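Local coordinates for protein epsin 1 (Danio rerio, PDB 5LP0) that probably binds membranes rich in phosphatidylinositol 4,5-bisphosphate, bends them and promotes clathrin-coated invaginations, so regulating receptor-mediated endocytosis, at residues M47-L52 / Q82-N87; H61-M66 / R112-Q117. All coordinates share one frame; numbering follows the deposited sequence.

Interaction 1 (M47-L52 / Q82-N87); sequences MVWKRL and QQCREN
W49 reaches from helix 38-51 to the end of helix 78-86 and meets Q83, C84 and N87 there. Its CB leaves the backbone toward the other segment. With CG anti to the carbonyl carbon (chi1 -64°), the indole extends across to the end of helix 78-86. Along the five-membered ring, W49 CD1 passes 3.6 Å from Q83 OE1. W49 NE1 donates a hydrogen bond of 2.9 Å to Q83 OE1. The bond is fairly straight, at 159°. It lies in the indole plane and uses a lone pair of the amide oxygen. Ring and amide are nearly coplanar, 20° apart, and the bond probably helps to hold that mutual rotation. Q83 gets there on an extended chain. On the six-membered ring, W49 CZ2 is 3.9 Å from C84 CA, which lies at the ring edge. C84 SG stands obliquely to the ring, 4.1 Å from W49 CZ2, in a sulfur-aromatic contact. N87 CB sits over one face in a CH-pi contact, 3.7 Å from W49 CZ2. A90 and V91 of helix 89-92 also touch the indole. A tryptophan held by its N-H and packed against a helix C-terminus thus joins non-consecutive helices of the all-helical ENTH fold.

Interaction 2 (H61-M66 / R112-Q117); sequences HVYKAM and REKAKQ
K114 lays its aliphatic chain between Y63 and M66 of helix 59-75. Its CE sits over one face of the Y63 ring, 3.6 Å from the ring centroid, and makes a CH-pi contact. K114 CE is offset toward the rim and lies 3.3 Å from Y63 CE1. The two side chains cross at about a right angle. K114 NZ is farther out, 4.9 Å from the Y63 centroid, in an off-centre cation-pi contact. One carbon back from CE, K114 CD packs 3.6 Å from M66 CB. The M66 chain runs past K114 in the opposite direction and bends at its last torsion (chi3 -74°). M66 SD comes to 3.8 Å from A115 CB. V111 and L118 of helix 108-122 also touch M66. In the next shell, a water accepts a hydrogen bond from K114 NZ at 3.1 Å and donates a weak one to M66 O. T67 OG1 is a further, weak partner of NZ. These bonds help to place the ammonium group. K114 bends at chi3 (-80°) and chi4, which carries CE over the ring and NZ to the water. The axes of 61-66 and 112-117 run 28° apart, in broadly the same direction. This joins two non-consecutive helices of the ENTH domain's helical solenoid.

How the interactions relate
From the N terminus the chain passes helices 8-15 and 25-34, then enters helix 38-51, which carries 47-52. Helix 59-75 follows and carries 61-66. Helix 78-86 comes next, and its end closes the loop of interaction 1 over 29 intervening residues. The chain goes on to helix 108-122, where interaction 2 closes a longer loop of 45 residues. The segments alternate, so the two loops cross. Their centres are about 12 Å apart. They touch directly: L52 CD2 packs 3.4 Å from M66 CG, and R51 lies against H61. Those last two residues probably belong to the phosphoinositide site, as in a close relative. Together they tie four helices of the ENTH domain.

Interaction 1 (M47-L52 / Q82-N87)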
ATOM      1  N   MET A  47       6.692  -5.183   5.247  1.00  5.86           N
ATOM      2  CA  MET A  47       5.651  -6.077   4.763  1.00  7.59           C
ATOM      3  C   MET A  47       4.974  -5.539   3.499  1.00  5.15           C
ATOM      4  O   MET A  47       4.646  -6.296   2.588  1.00  6.54           O
ATOM      5  CB  MET A  47       4.634  -6.360   5.868  1.00  7.86           C
ATOM      6  CG  MET A  47       3.716  -7.534   5.533  1.00  8.62           C
ATOM      7  SD  MET A  47       4.631  -9.105   5.440  1.00 10.82           S
ATOM      8  CE  MET A  47       4.196  -9.720   3.814  1.00  9.06           C
ATOM      9  N   VAL A  48       4.778  -4.238   3.395  1.00  5.61           N
ATOM     10  CA  VAL A  48       4.150  -3.680   2.213  1.00  4.10           C
ATOM     11  C   VAL A  48       5.050  -3.879   1.000  1.00  4.70           C
ATOM     12  O   VAL A  48       4.568  -4.301  -0.068  1.00  5.65           O
ATOM     13  CB  VAL A  48       3.768  -2.182   2.402  1.00  5.81           C
ATOM     14  CG1 VAL A  48       3.197  -1.624   1.098  1.00  8.77           C
ATOM     15  CG2 VAL A  48       2.721  -1.999   3.512  1.00  5.84           C
ATOM     16  N   TRP A  49       6.336  -3.589   1.109  1.00  6.00           N
ATOM     17  CA  TRP A  49       7.276  -3.795   0.006  1.00  5.89           C
ATOM     18  C   TRP A  49       7.350  -5.261  -0.400  1.00  4.31           C
ATOM     19  O   TRP A  49       7.437  -5.568  -1.606  1.00  7.04           O
ATOM     20  CB  TRP A  49       8.677  -3.250   0.327  1.00  5.62           C
ATOM     21  CG  TRP A  49       8.756  -1.749   0.522  1.00  6.92           C
ATOM     22  CD1 TRP A  49       9.186  -1.097   1.646  1.00  8.28           C
ATOM     23  CD2 TRP A  49       8.421  -0.722  -0.431  1.00  6.34           C
ATOM     24  NE1 TRP A  49       9.122   0.254   1.452  1.00  6.51           N
ATOM     25  CE2 TRP A  49       8.651   0.518   0.195  1.00  6.06           C
ATOM     26  CE3 TRP A  49       7.951  -0.736  -1.749  1.00  7.42           C
ATOM     27  CZ2 TRP A  49       8.415   1.745  -0.446  1.00  6.91           C
ATOM     28  CZ3 TRP A  49       7.713   0.470  -2.387  1.00  6.28           C
ATOM     29  CH2 TRP A  49       7.954   1.703  -1.737  1.00  7.29           C
ATOM     30  N   LYS A  50       7.254  -6.174   0.562  1.00  5.58           N
ATOM     31  CA  LYS A  50       7.222  -7.591   0.232  1.00  4.66           C
ATOM     32  C   LYS A  50       5.991  -7.926  -0.601  1.00  7.01           C
ATOM     33  O   LYS A  50       6.093  -8.603  -1.623  1.00  7.60           O
ATOM     34  CB  LYS A  50       7.226  -8.434   1.494  1.00  7.35           C
ATOM     35  CG  LYS A  50       8.593  -8.500   2.183  1.00  8.85           C
ATOM     36  CD  LYS A  50       8.551  -9.356   3.455  1.00 11.51           C
ATOM     37  CE  LYS A  50       9.902  -9.345   4.208  1.00 11.80           C
ATOM     38  NZ  LYS A  50       9.776 -10.028   5.521  1.00 18.37           N
ATOM     39  N   ARG A  51       4.819  -7.440  -0.201  1.00  6.13           N
ATOM     40  CA  ARG A  51       3.597  -7.746  -0.928  1.00  7.30           C
ATOM     41  C   ARG A  51       3.643  -7.111  -2.324  1.00  5.71           C
ATOM     42  O   ARG A  51       3.161  -7.697  -3.286  1.00  6.48           O
ATOM     43  CB  ARG A  51       2.374  -7.271  -0.130  1.00  5.34           C
ATOM     44  CG  ARG A  51       2.098  -8.143   1.126  1.00  7.25           C
ATOM     45  CD  ARG A  51       1.356  -9.413   0.692  1.00  9.49           C
ATOM     46  NE  ARG A  51       1.494 -10.629   1.515  1.00 19.99           N
ATOM     47  CZ  ARG A  51       0.536 -11.146   2.285  1.00 16.20           C
ATOM     48  NH1 ARG A  51      -0.609 -10.512   2.461  1.00 20.72           N
ATOM     49  NH2 ARG A  51       0.739 -12.286   2.935  1.00 18.30           N
ATOM     50  N   LEU A  52       4.283  -5.952  -2.446  1.00  5.60           N
ATOM     51  CA  LEU A  52       4.441  -5.273  -3.724  1.00  5.56           C
ATOM     52  C   LEU A  52       5.404  -5.996  -4.675  1.00  6.36           C
ATOM     53  O   LEU A  52       5.470  -5.656  -5.859  1.00  7.63           O
ATOM     54  CB  LEU A  52       4.942  -3.837  -3.501  1.00  5.35           C
ATOM     55  CG  LEU A  52       3.911  -2.839  -2.963  1.00  5.51           C
ATOM     56  CD1 LEU A  52       4.599  -1.543  -2.600  1.00  5.47           C
ATOM     57  CD2 LEU A  52       2.769  -2.559  -3.949  1.00  6.49           C
ATOM     58  N   GLN A  82       7.917   9.740   2.145  1.00  9.91           N
ATOM     59  CA  GLN A  82       9.340   9.921   1.975  1.00 11.92           C
ATOM     60  C   GLN A  82      10.019   8.618   1.605  1.00  8.99           C
ATOM     61  O   GLN A  82      10.844   8.590   0.688  1.00 11.56           O
ATOM     62  CB  GLN A  82       9.972  10.450   3.267  1.00 13.79           C
ATOM     63  CG  GLN A  82      11.325  11.109   3.049  1.00 32.15           C
ATOM     64  CD  GLN A  82      12.478  10.131   2.877  1.00 38.55           C
ATOM     65  OE1 GLN A  82      12.391   8.951   3.255  1.00 42.22           O
ATOM     66  NE2 GLN A  82      13.588  10.630   2.309  1.00 37.22           N
ATOM     67  N   GLN A  83       9.689   7.534   2.309  1.00  8.98           N
ATOM     68  CA  GLN A  83      10.325   6.262   2.001  1.00  8.56           C
ATOM     69  C   GLN A  83       9.870   5.765   0.619  1.00  8.62           C
ATOM     70  O   GLN A  83      10.665   5.175  -0.137  1.00  8.82           O
ATOM     71  CB  GLN A  83      10.079   5.210   3.088  1.00 10.11           C
ATOM     72  CG  GLN A  83      10.776   3.902   2.755  1.00  8.28           C
ATOM     73  CD  GLN A  83      10.720   2.858   3.837  1.00  9.25           C
ATOM     74  OE1 GLN A  83      10.249   1.734   3.628  1.00  9.47           O
ATOM     75  NE2 GLN A  83      11.234   3.192   4.981  1.00 12.92           N
ATOM     76  N   CYS A  84       8.629   6.053   0.251  1.00  7.91           N
ATOM     77  CA  CYS A  84       8.130   5.605  -1.046  1.00  9.93           C
ATOM     78  C   CYS A  84       8.863   6.315  -2.189  1.00 10.55           C
ATOM     79  O   CYS A  84       9.208   5.701  -3.195  1.00 13.40           O
ATOM     80  CB  CYS A  84       6.644   5.851  -1.171  1.00  8.79           C
ATOM     81  SG  CYS A  84       5.637   4.721  -0.240  1.00 10.01           S
ATOM     82  N   ARG A  85       9.142   7.598  -2.007  1.00 13.05           N
ATOM     83  CA  ARG A  85       9.860   8.372  -3.008  1.00 12.38           C
ATOM     84  C   ARG A  85      11.291   7.861  -3.109  1.00 14.02           C
ATOM     85  O   ARG A  85      11.847   7.780  -4.210  1.00 16.52           O
ATOM     86  CB  ARG A  85       9.847   9.876  -2.687  1.00 16.91           C
ATOM     87  CG  ARG A  85       8.521  10.561  -2.967  1.00 20.14           C
ATOM     88  CD  ARG A  85       8.639  12.098  -2.902  1.00 28.66           C
ATOM     89  NE  ARG A  85       8.787  12.583  -1.530  1.00 37.50           N
ATOM     90  CZ  ARG A  85       7.775  12.724  -0.677  1.00 37.54           C
ATOM     91  NH1 ARG A  85       6.545  12.433  -1.061  1.00 46.79           N
ATOM     92  NH2 ARG A  85       7.980  13.153   0.565  1.00 38.44           N
ATOM     93  N   GLU A  86      11.872   7.504  -1.964  1.00 13.26           N
ATOM     94  CA  GLU A  86      13.210   6.900  -1.933  1.00 14.17           C
ATOM     95  C   GLU A  86      13.251   5.555  -2.669  1.00 16.51           C
ATOM     96  O   GLU A  86      14.268   5.187  -3.256  1.00 20.31           O
ATOM     97  CB  GLU A  86      13.702   6.678  -0.494  1.00 24.13           C
ATOM     98  CG  GLU A  86      14.221   7.903   0.211  1.00 29.88           C
ATOM     99  CD  GLU A  86      14.664   7.590   1.636  1.00 39.29           C
ATOM    100  OE1 GLU A  86      14.627   6.407   2.046  1.00 41.22           O
ATOM    101  OE2 GLU A  86      15.045   8.533   2.351  1.00 38.96           O
ATOM    102  N   ASN A  87      12.153   4.813  -2.591  1.00 10.43           N
ATOM    103  CA  ASN A  87      12.070   3.492  -3.198  1.00  8.70           C
ATOM    104  C   ASN A  87      11.146   3.481  -4.395  1.00  7.36           C
ATOM    105  O   ASN A  87      10.430   2.506  -4.622  1.00  8.10           O
ATOM    106  CB  ASN A  87      11.604   2.463  -2.179  1.00  9.37           C
ATOM    107  CG  ASN A  87      12.640   2.185  -1.129  1.00 16.13           C
ATOM    108  OD1 ASN A  87      12.669   2.847  -0.103  1.00 23.93           O
ATOM    109  ND2 ASN A  87      13.511   1.199  -1.381  1.00 15.95           N
TER

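Interaction 2 (H61-M66 / R112-Q117)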
ATOM      1  N   HIS A  61      -2.071  -9.442  -3.969  1.00  7.39           N
ATOM      2  CA  HIS A  61      -1.163  -8.931  -2.938  1.00  6.12           C
ATOM      3  C   HIS A  61      -0.619  -7.607  -3.411  1.00  6.22           C
ATOM      4  O   HIS A  61      -0.530  -6.659  -2.635  1.00  7.31           O
ATOM      5  CB  HIS A  61       0.040  -9.861  -2.727  1.00  6.14           C
ATOM      6  CG  HIS A  61      -0.266 -11.108  -1.958  1.00  6.46           C
ATOM      7  ND1 HIS A  61       0.687 -12.077  -1.726  1.00  7.89           N
ATOM      8  CD2 HIS A  61      -1.410 -11.551  -1.384  1.00  7.71           C
ATOM      9  CE1 HIS A  61       0.147 -13.060  -1.025  1.00 11.13           C
ATOM     10  NE2 HIS A  61      -1.113 -12.756  -0.785  1.00 12.51           N
ATOM     11  N   VAL A  62      -0.247  -7.538  -4.684  1.00  6.08           N
ATOM     12  CA  VAL A  62       0.426  -6.352  -5.216  1.00  6.88           C
ATOM     13  C   VAL A  62      -0.596  -5.229  -5.362  1.00  7.41           C
ATOM     14  O   VAL A  62      -0.370  -4.084  -4.949  1.00  6.09           O
ATOM     15  CB  VAL A  62       1.050  -6.650  -6.619  1.00  7.12           C
ATOM     16  CG1 VAL A  62       1.780  -5.412  -7.163  1.00  5.79           C
ATOM     17  CG2 VAL A  62       2.003  -7.839  -6.571  1.00  7.40           C
ATOM     18  N   TYR A  63      -1.753  -5.552  -5.929  1.00  6.00           N
ATOM     19  CA  TYR A  63      -2.811  -4.561  -6.116  1.00  4.51           C
ATOM     20  C   TYR A  63      -3.257  -3.959  -4.774  1.00  6.98           C
ATOM     21  O   TYR A  63      -3.278  -2.733  -4.605  1.00  6.09           O
ATOM     22  CB  TYR A  63      -3.977  -5.235  -6.830  1.00  7.76           C
ATOM     23  CG  TYR A  63      -5.091  -4.302  -7.225  1.00  8.82           C
ATOM     24  CD1 TYR A  63      -4.971  -3.470  -8.326  1.00  8.15           C
ATOM     25  CD2 TYR A  63      -6.273  -4.261  -6.494  1.00 11.63           C
ATOM     26  CE1 TYR A  63      -5.998  -2.626  -8.699  1.00 10.93           C
ATOM     27  CE2 TYR A  63      -7.296  -3.419  -6.855  1.00 18.85           C
ATOM     28  CZ  TYR A  63      -7.152  -2.602  -7.957  1.00 14.61           C
ATOM     29  OH  TYR A  63      -8.189  -1.768  -8.317  1.00 19.86           O
ATOM     30  N   LYS A  64      -3.574  -4.821  -3.801  1.00  5.89           N
ATOM     31  CA  LYS A  64      -4.034  -4.358  -2.487  1.00  7.26           C
ATOM     32  C   LYS A  64      -2.929  -3.645  -1.682  1.00  6.00           C
ATOM     33  O   LYS A  64      -3.208  -2.694  -0.941  1.00  7.81           O
ATOM     34  CB  LYS A  64      -4.663  -5.514  -1.704  1.00  8.03           C
ATOM     35  CG  LYS A  64      -6.002  -5.953  -2.313  1.00  8.65           C
ATOM     36  CD  LYS A  64      -6.564  -7.271  -1.767  1.00 11.91           C
ATOM     37  CE  LYS A  64      -7.119  -7.085  -0.364  1.00 14.63           C
ATOM     38  NZ  LYS A  64      -7.641  -8.384   0.154  1.00 14.74           N
ATOM     39  N   ALA A  65      -1.686  -4.072  -1.847  1.00  5.84           N
ATOM     40  CA  ALA A  65      -0.567  -3.365  -1.219  1.00  5.45           C
ATOM     41  C   ALA A  65      -0.452  -1.964  -1.782  1.00  6.25           C
ATOM     42  O   ALA A  65      -0.092  -1.040  -1.037  1.00  6.36           O
ATOM     43  CB  ALA A  65       0.742  -4.133  -1.385  1.00  6.65           C
ATOM     44  N   MET A  66      -0.828  -1.751  -3.046  1.00  5.65           N
ATOM     45  CA  MET A  66      -0.733  -0.392  -3.600  1.00  5.70           C
ATOM     46  C   MET A  66      -1.887   0.441  -3.039  1.00  7.41           C
ATOM     47  O   MET A  66      -1.704   1.622  -2.725  1.00  8.30           O
ATOM     48  CB  MET A  66      -0.775  -0.363  -5.128  1.00  6.73           C
ATOM     49  CG  MET A  66       0.545  -0.725  -5.777  1.00  5.72           C
ATOM     50  SD  MET A  66       0.568  -0.391  -7.547  1.00  9.10           S
ATOM     51  CE  MET A  66      -0.473  -1.757  -8.049  1.00  7.89           C
ATOM     52  N   ARG A 112      -1.106  -2.408 -13.423  1.00  6.91           N
ATOM     53  CA  ARG A 112      -0.318  -1.443 -14.179  1.00  6.83           C
ATOM     54  C   ARG A 112      -0.919  -0.061 -14.069  1.00  7.35           C
ATOM     55  O   ARG A 112      -0.192   0.928 -13.911  1.00  7.43           O
ATOM     56  CB  ARG A 112      -0.215  -1.849 -15.659  1.00  8.66           C
ATOM     57  CG  ARG A 112       0.564  -3.158 -15.875  1.00  8.02           C
ATOM     58  CD  ARG A 112       0.814  -3.462 -17.348  1.00  9.93           C
ATOM     59  NE  ARG A 112      -0.364  -3.835 -18.142  1.00 11.45           N
ATOM     60  CZ  ARG A 112      -0.862  -5.064 -18.260  1.00 10.21           C
ATOM     61  NH1 ARG A 112      -0.340  -6.088 -17.596  1.00 11.97           N
ATOM     62  NH2 ARG A 112      -1.906  -5.277 -19.064  1.00 13.24           N
ATOM     63  N   GLU A 113      -2.243   0.021 -14.121  1.00  7.66           N
ATOM     64  CA  GLU A 113      -2.900   1.322 -14.041  1.00  8.36           C
ATOM     65  C   GLU A 113      -2.792   1.939 -12.644  1.00  7.40           C
ATOM     66  O   GLU A 113      -2.518   3.130 -12.524  1.00  8.90           O
ATOM     67  CB  GLU A 113      -4.368   1.202 -14.467  1.00 10.19           C
ATOM     68  CG  GLU A 113      -5.179   2.474 -14.284  1.00 11.15           C
ATOM     69  CD  GLU A 113      -4.799   3.579 -15.244  1.00 14.42           C
ATOM     70  OE1 GLU A 113      -4.005   3.336 -16.174  1.00 21.54           O
ATOM     71  OE2 GLU A 113      -5.316   4.705 -15.053  1.00 20.58           O
ATOM     72  N   LYS A 114      -2.992   1.124 -11.599  1.00  7.62           N
ATOM     73  CA  LYS A 114      -2.853   1.599 -10.230  1.00  7.39           C
ATOM     74  C   LYS A 114      -1.420   2.085  -9.980  1.00  8.52           C
ATOM     75  O   LYS A 114      -1.225   3.125  -9.362  1.00  7.85           O
ATOM     76  CB  LYS A 114      -3.293   0.510  -9.245  1.00  9.43           C
ATOM     77  CG  LYS A 114      -3.256   0.937  -7.783  1.00 10.29           C
ATOM     78  CD  LYS A 114      -3.908  -0.089  -6.847  1.00 10.53           C
ATOM     79  CE  LYS A 114      -5.418   0.041  -6.852  1.00 14.09           C
ATOM     80  NZ  LYS A 114      -5.908   1.285  -6.200  1.00 15.26           N
ATOM     81  N   ALA A 115      -0.421   1.355 -10.478  1.00  7.56           N
ATOM     82  CA  ALA A 115       0.970   1.765 -10.363  1.00  8.05           C
ATOM     83  C   ALA A 115       1.212   3.105 -11.067  1.00  8.38           C
ATOM     84  O   ALA A 115       1.878   3.978 -10.536  1.00  8.26           O
ATOM     85  CB  ALA A 115       1.899   0.700 -10.927  1.00 10.31           C
ATOM     86  N   LYS A 116       0.689   3.260 -12.278  1.00  7.49           N
ATOM     87  CA  LYS A 116       0.844   4.503 -13.025  1.00  8.31           C
ATOM     88  C   LYS A 116       0.368   5.682 -12.184  1.00  8.55           C
ATOM     89  O   LYS A 116       1.067   6.718 -12.070  1.00  8.58           O
ATOM     90  CB  LYS A 116       0.030   4.420 -14.313  1.00  9.32           C
ATOM     91  CG  LYS A 116       0.053   5.665 -15.164  1.00 14.91           C
ATOM     92  CD  LYS A 116      -0.869   5.548 -16.366  1.00 20.42           C
ATOM     93  CE  LYS A 116      -0.834   6.820 -17.178  1.00 31.73           C
ATOM     94  NZ  LYS A 116      -1.486   6.618 -18.494  1.00 39.51           N
ATOM     95  N   GLN A 117      -0.835   5.547 -11.613  1.00  7.29           N
ATOM     96  CA  GLN A 117      -1.408   6.633 -10.816  1.00  8.33           C
ATOM     97  C   GLN A 117      -0.635   6.907  -9.530  1.00  8.53           C
ATOM     98  O   GLN A 117      -0.510   8.064  -9.108  1.00 10.02           O
ATOM     99  CB  GLN A 117      -2.890   6.376 -10.516  1.00  9.72           C
ATOM    100  CG  GLN A 117      -3.724   6.146 -11.769  1.00  9.60           C
ATOM    101  CD  GLN A 117      -3.742   7.311 -12.731  1.00 11.74           C
ATOM    102  OE1 GLN A 117      -3.429   8.451 -12.383  1.00 14.67           O
ATOM    103  NE2 GLN A 117      -4.186   7.043 -13.937  1.00 11.67           N
TER
HETATM  104  O   HOH W   1      -3.479   2.852  -5.024  1.00 14.31           O